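PDB 3LYU: putative hydrogenase, which is probably an oxidoreductase that binds FAD and a [2Fe-2S] cluster, the present chain being one alpha-beta domain of it. Local coordinates for residues F18-I24 and N45-L50; L50-F54 and V91-L95. All coordinates share one frame; numbering follows the deposited sequence.

Interaction 1. Residues F18-I24 and N45-L50; sequences FGKILAI and NDVTTL
With CG beside its backbone N (chi1 -66°), Asn45 turns its amide toward the turn that leads into strand 20-26, where OD1 takes two N-H groups in its carbonyl plane: Phe18 N at 2.6 Å and Gly19 N at 3.1 Å. ND2 is held by the backbone oxygens of Glu16 and Trp40, which fixes the rotation of the amide, and Ile21 CD1 lies against Asn45 CG at 3.4 Å. From here the strands run parallel. Asp46 N, Thr48 N and Leu50 N bond to Gly19 O, Ile21 O and Ala23 O, and Ile21 N and Ala23 N return bonds to Asp46 O and Thr48 O. Lys20 and Asp46 run next to each other in the same direction, Asp46 OD2 along the lysine methylenes and 3.0 Å from Lys20 CG; Lys20 NZ is 4.3 Å from Asp46 OD2 and makes its salt bridge with Glu106 instead. Ala23 CB packs on Val47 CG2 at 3.7 Å. This is the parallel pairing of a beta-alpha-beta unit: helix 29-42 covers the face of Ile21, Ala23, Val47 and Thr49, helix 84-104 touches Leu22, Ile24 and Leu50 on the other, and strands 70-76 and 110-114 flank the pair.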
# COMPACT_ATOMS: atom_id res chain seq x y z
N PHE B 18 -18.78 -13.24 -1.67
CA PHE B 18 -17.82 -14.28 -1.35
C PHE B 18 -18.60 -15.52 -0.93
O PHE B 18 -18.08 -16.64 -0.94
CB PHE B 18 -16.90 -13.84 -0.20
CG PHE B 18 -16.11 -12.59 -0.50
CD1 PHE B 18 -16.69 -11.33 -0.34
CD2 PHE B 18 -14.78 -12.66 -0.93
CE1 PHE B 18 -15.97 -10.16 -0.61
CE2 PHE B 18 -14.05 -11.50 -1.20
CZ PHE B 18 -14.65 -10.24 -1.03
N GLY B 19 -19.87 -15.31 -0.60
CA GLY B 19 -20.72 -16.40 -0.19
C GLY B 19 -21.05 -16.28 1.27
O GLY B 19 -21.73 -15.34 1.67
N LYS B 20 -20.57 -17.23 2.07
CA LYS B 20 -20.82 -17.24 3.51
C LYS B 20 -19.63 -16.61 4.22
O LYS B 20 -18.52 -17.12 4.15
CB LYS B 20 -21.05 -18.66 3.99
CG LYS B 20 -21.58 -18.72 5.42
CD LYS B 20 -22.00 -20.13 5.80
CE LYS B 20 -22.59 -20.16 7.20
NZ LYS B 20 -23.02 -21.53 7.57
N ILE B 21 -19.89 -15.51 4.92
CA ILE B 21 -18.83 -14.78 5.61
C ILE B 21 -18.95 -14.76 7.13
O ILE B 21 -20.03 -14.57 7.69
CB ILE B 21 -18.76 -13.30 5.10
CG1 ILE B 21 -18.66 -13.26 3.57
CG2 ILE B 21 -17.56 -12.58 5.74
CD1 ILE B 21 -18.83 -11.89 2.96
N LEU B 22 -17.82 -14.95 7.80
CA LEU B 22 -17.78 -14.91 9.24
C LEU B 22 -17.06 -13.61 9.58
O LEU B 22 -15.83 -13.52 9.49
CB LEU B 22 -16.99 -16.10 9.79
CG LEU B 22 -16.71 -16.00 11.29
CD1 LEU B 22 -18.02 -15.80 12.06
CD2 LEU B 22 -16.00 -17.23 11.78
N ALA B 23 -17.83 -12.59 9.95
CA ALA B 23 -17.25 -11.31 10.31
C ALA B 23 -17.10 -11.25 11.84
O ALA B 23 -18.09 -11.26 12.56
CB ALA B 23 -18.15 -10.19 9.81
N ILE B 24 -15.85 -11.20 12.30
CA ILE B 24 -15.53 -11.17 13.73
C ILE B 24 -15.12 -9.80 14.26
O ILE B 24 -14.38 -9.06 13.60
CB ILE B 24 -14.41 -12.16 14.05
CG1 ILE B 24 -14.77 -13.53 13.51
CG2 ILE B 24 -14.19 -12.25 15.54
CD1 ILE B 24 -13.67 -14.52 13.63
N ASN B 45 -24.21 -11.65 0.51
CA ASN B 45 -23.36 -12.52 1.31
C ASN B 45 -24.09 -13.02 2.56
O ASN B 45 -24.85 -12.28 3.18
CB ASN B 45 -22.09 -11.78 1.74
CG ASN B 45 -21.20 -11.44 0.58
OD1 ASN B 45 -20.69 -12.32 -0.10
ND2 ASN B 45 -21.02 -10.16 0.34
N ASP B 46 -23.87 -14.28 2.91
CA ASP B 46 -24.47 -14.86 4.11
C ASP B 46 -23.49 -14.60 5.24
O ASP B 46 -22.71 -15.49 5.61
CB ASP B 46 -24.67 -16.36 3.92
CG ASP B 46 -25.16 -17.05 5.19
OD1 ASP B 46 -26.31 -16.79 5.60
OD2 ASP B 46 -24.40 -17.84 5.77
N VAL B 47 -23.50 -13.40 5.79
CA VAL B 47 -22.56 -13.08 6.85
C VAL B 47 -23.15 -13.32 8.24
O VAL B 47 -24.30 -12.98 8.52
CB VAL B 47 -22.05 -11.61 6.72
CG1 VAL B 47 -23.21 -10.65 6.74
CG2 VAL B 47 -21.06 -11.29 7.83
N THR B 48 -22.36 -13.96 9.09
CA THR B 48 -22.76 -14.23 10.47
C THR B 48 -21.65 -13.56 11.27
O THR B 48 -20.46 -13.86 11.08
CB THR B 48 -22.78 -15.73 10.78
OG1 THR B 48 -21.44 -16.17 11.02
CG2 THR B 48 -23.36 -16.52 9.61
N THR B 49 -22.02 -12.63 12.15
CA THR B 49 -21.03 -11.91 12.93
C THR B 49 -20.81 -12.50 14.30
O THR B 49 -21.71 -13.08 14.91
CB THR B 49 -21.41 -10.42 13.12
OG1 THR B 49 -22.68 -10.32 13.77
CG2 THR B 49 -21.46 -9.70 11.77
N LEU B 50 -19.59 -12.37 14.79
CA LEU B 50 -19.26 -12.87 16.10
C LEU B 50 -18.64 -11.75 16.91
O LEU B 50 -17.68 -11.13 16.46
CB LEU B 50 -18.29 -14.05 15.99
CG LEU B 50 -17.57 -14.46 17.29
CD1 LEU B 50 -18.57 -15.00 18.29
CD2 LEU B 50 -16.49 -15.49 16.99

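Interaction 2. Residues L50-F54 and V91-L95; sequences LHVTF and VSQRL
Val52 meets Val91 and Leu95 where helix 84-104 packs on the parallel sheet of this alpha/beta domain, the helix segment running at 157° to strand 50-54 with the axes 8.3 Å apart. From Val52, CB already comes near Leu95 CD1 (3.9 Å). Its two methyls then part: CG1, set anti to the backbone N (chi1 -173°), meets Val91 CG1 at 3.5 Å and brushes Arg94 CG, while CG2 presses on Leu95 CD1 at 3.4 Å. Both methyl pairs are tighter than ordinary van der Waals contact, so the valine is wedged closely between two residues one helical turn apart. The two valines pass with their side chains pointing opposite ways; Leu95 comes in at a slant. No hydrogen bond crosses between the segments. The guanidinium of Arg94 turns elsewhere, its chain bent about the CB-CG and CG-CD bonds, and NH2 forms a salt bridge with Glu74 of the adjoining strand 70-76. At the end of the strand the Phe54 backbone directs CB away from the helix, but the ring swings back and lays one face on Val91. An alanine at Phe54 is likely to leave Val91 CG2 without its aromatic cover and open a gap beside Phe84, whose ring meets that of Phe54 with the planes at about 60°. The Val91 methyl stands over that face at its rim, by CE1 and CZ, with CG2 3.3 Å from Phe54 CE1 and 4.1 Å from Phe54 CE2.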
# COMPACT_ATOMS: atom_id res chain seq x y z
N LEU B 50 -19.59 -12.37 14.79
CA LEU B 50 -19.26 -12.87 16.10
C LEU B 50 -18.64 -11.75 16.91
O LEU B 50 -17.68 -11.13 16.46
CB LEU B 50 -18.29 -14.05 15.99
CG LEU B 50 -17.57 -14.46 17.29
CD1 LEU B 50 -18.57 -15.00 18.29
CD2 LEU B 50 -16.49 -15.49 16.99
N HIS B 51 -19.20 -11.46 18.07
CA HIS B 51 -18.65 -10.42 18.92
C HIS B 51 -18.16 -11.05 20.21
O HIS B 51 -18.97 -11.54 21.00
CB HIS B 51 -19.70 -9.35 19.26
CG HIS B 51 -19.14 -8.18 20.02
ND1 HIS B 51 -19.93 -7.33 20.76
CD2 HIS B 51 -17.87 -7.71 20.14
CE1 HIS B 51 -19.17 -6.39 21.31
NE2 HIS B 51 -17.92 -6.60 20.94
N VAL B 52 -16.84 -11.04 20.42
CA VAL B 52 -16.28 -11.60 21.65
C VAL B 52 -15.75 -10.43 22.47
O VAL B 52 -14.86 -9.69 22.03
CB VAL B 52 -15.15 -12.61 21.36
CG1 VAL B 52 -14.71 -13.28 22.66
CG2 VAL B 52 -15.62 -13.66 20.35
N THR B 53 -16.32 -10.25 23.65
CA THR B 53 -15.92 -9.15 24.53
C THR B 53 -16.35 -9.48 25.96
O THR B 53 -16.83 -10.58 26.20
CB THR B 53 -16.56 -7.82 24.07
OG1 THR B 53 -15.94 -6.73 24.75
CG2 THR B 53 -18.06 -7.81 24.36
N PHE B 54 -16.16 -8.55 26.89
CA PHE B 54 -16.55 -8.77 28.29
C PHE B 54 -18.03 -8.48 28.48
O PHE B 54 -18.60 -7.65 27.78
CB PHE B 54 -15.71 -7.91 29.22
CG PHE B 54 -14.27 -8.32 29.28
CD1 PHE B 54 -13.92 -9.61 29.68
CD2 PHE B 54 -13.26 -7.43 28.94
CE1 PHE B 54 -12.59 -10.01 29.75
CE2 PHE B 54 -11.92 -7.82 29.00
CZ PHE B 54 -11.59 -9.12 29.41
N VAL B 91 -10.72 -13.89 27.01
CA VAL B 91 -11.40 -13.50 25.78
C VAL B 91 -10.67 -14.13 24.60
O VAL B 91 -11.30 -14.56 23.63
CB VAL B 91 -11.41 -11.97 25.58
CG1 VAL B 91 -12.12 -11.64 24.30
CG2 VAL B 91 -12.12 -11.30 26.75
N SER B 92 -9.35 -14.18 24.68
CA SER B 92 -8.54 -14.79 23.64
C SER B 92 -8.91 -16.27 23.52
O SER B 92 -9.02 -16.81 22.42
CB SER B 92 -7.06 -14.65 23.96
OG SER B 92 -6.63 -13.31 23.93
N GLN B 93 -9.09 -16.93 24.66
CA GLN B 93 -9.46 -18.34 24.69
C GLN B 93 -10.84 -18.59 24.10
O GLN B 93 -11.02 -19.44 23.24
CB GLN B 93 -9.44 -18.86 26.12
CG GLN B 93 -8.07 -18.89 26.78
CD GLN B 93 -7.07 -19.75 26.03
OE1 GLN B 93 -6.45 -19.30 25.06
NE2 GLN B 93 -6.92 -21.01 26.46
N ARG B 94 -11.83 -17.84 24.58
CA ARG B 94 -13.21 -17.95 24.12
C ARG B 94 -13.28 -17.70 22.61
O ARG B 94 -14.15 -18.23 21.92
CB ARG B 94 -14.08 -16.93 24.85
CG ARG B 94 -15.53 -16.88 24.39
CD ARG B 94 -16.33 -18.08 24.91
NE ARG B 94 -16.54 -18.02 26.36
CZ ARG B 94 -17.43 -17.23 26.95
NH1 ARG B 94 -17.54 -17.24 28.28
NH2 ARG B 94 -18.22 -16.45 26.23
N LEU B 95 -12.35 -16.88 22.13
CA LEU B 95 -12.29 -16.52 20.71
C LEU B 95 -11.79 -17.66 19.82
O LEU B 95 -12.33 -17.89 18.73
CB LEU B 95 -11.38 -15.29 20.54
CG LEU B 95 -11.29 -14.65 19.15
CD1 LEU B 95 -12.63 -14.06 18.74
CD2 LEU B 95 -10.23 -13.56 19.19

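In the fold
Both contacts are buried and both use strand 46-54, interaction 1 along its first half and interaction 2 along its second, with centres about 17 Å apart on opposite sides of the chain's centre. Interaction 1 works within the sheet: a ladder of backbone hydrogen bonds, with Asn45, Lys20 and Asp46 at its start, the last two partly exposed. Interaction 2 works across a face of the sheet and has no hydrogen bonds, resting on apolar contacts, the CG methylene of Arg94 among them. Leu50 belongs to both, pairing by its backbone with strand 20-26 while its side chain reaches helix 84-104. Ile24 CG2 of interaction 1 also touches Leu95 CD1 of interaction 2 at 4.0 Å, joining the two.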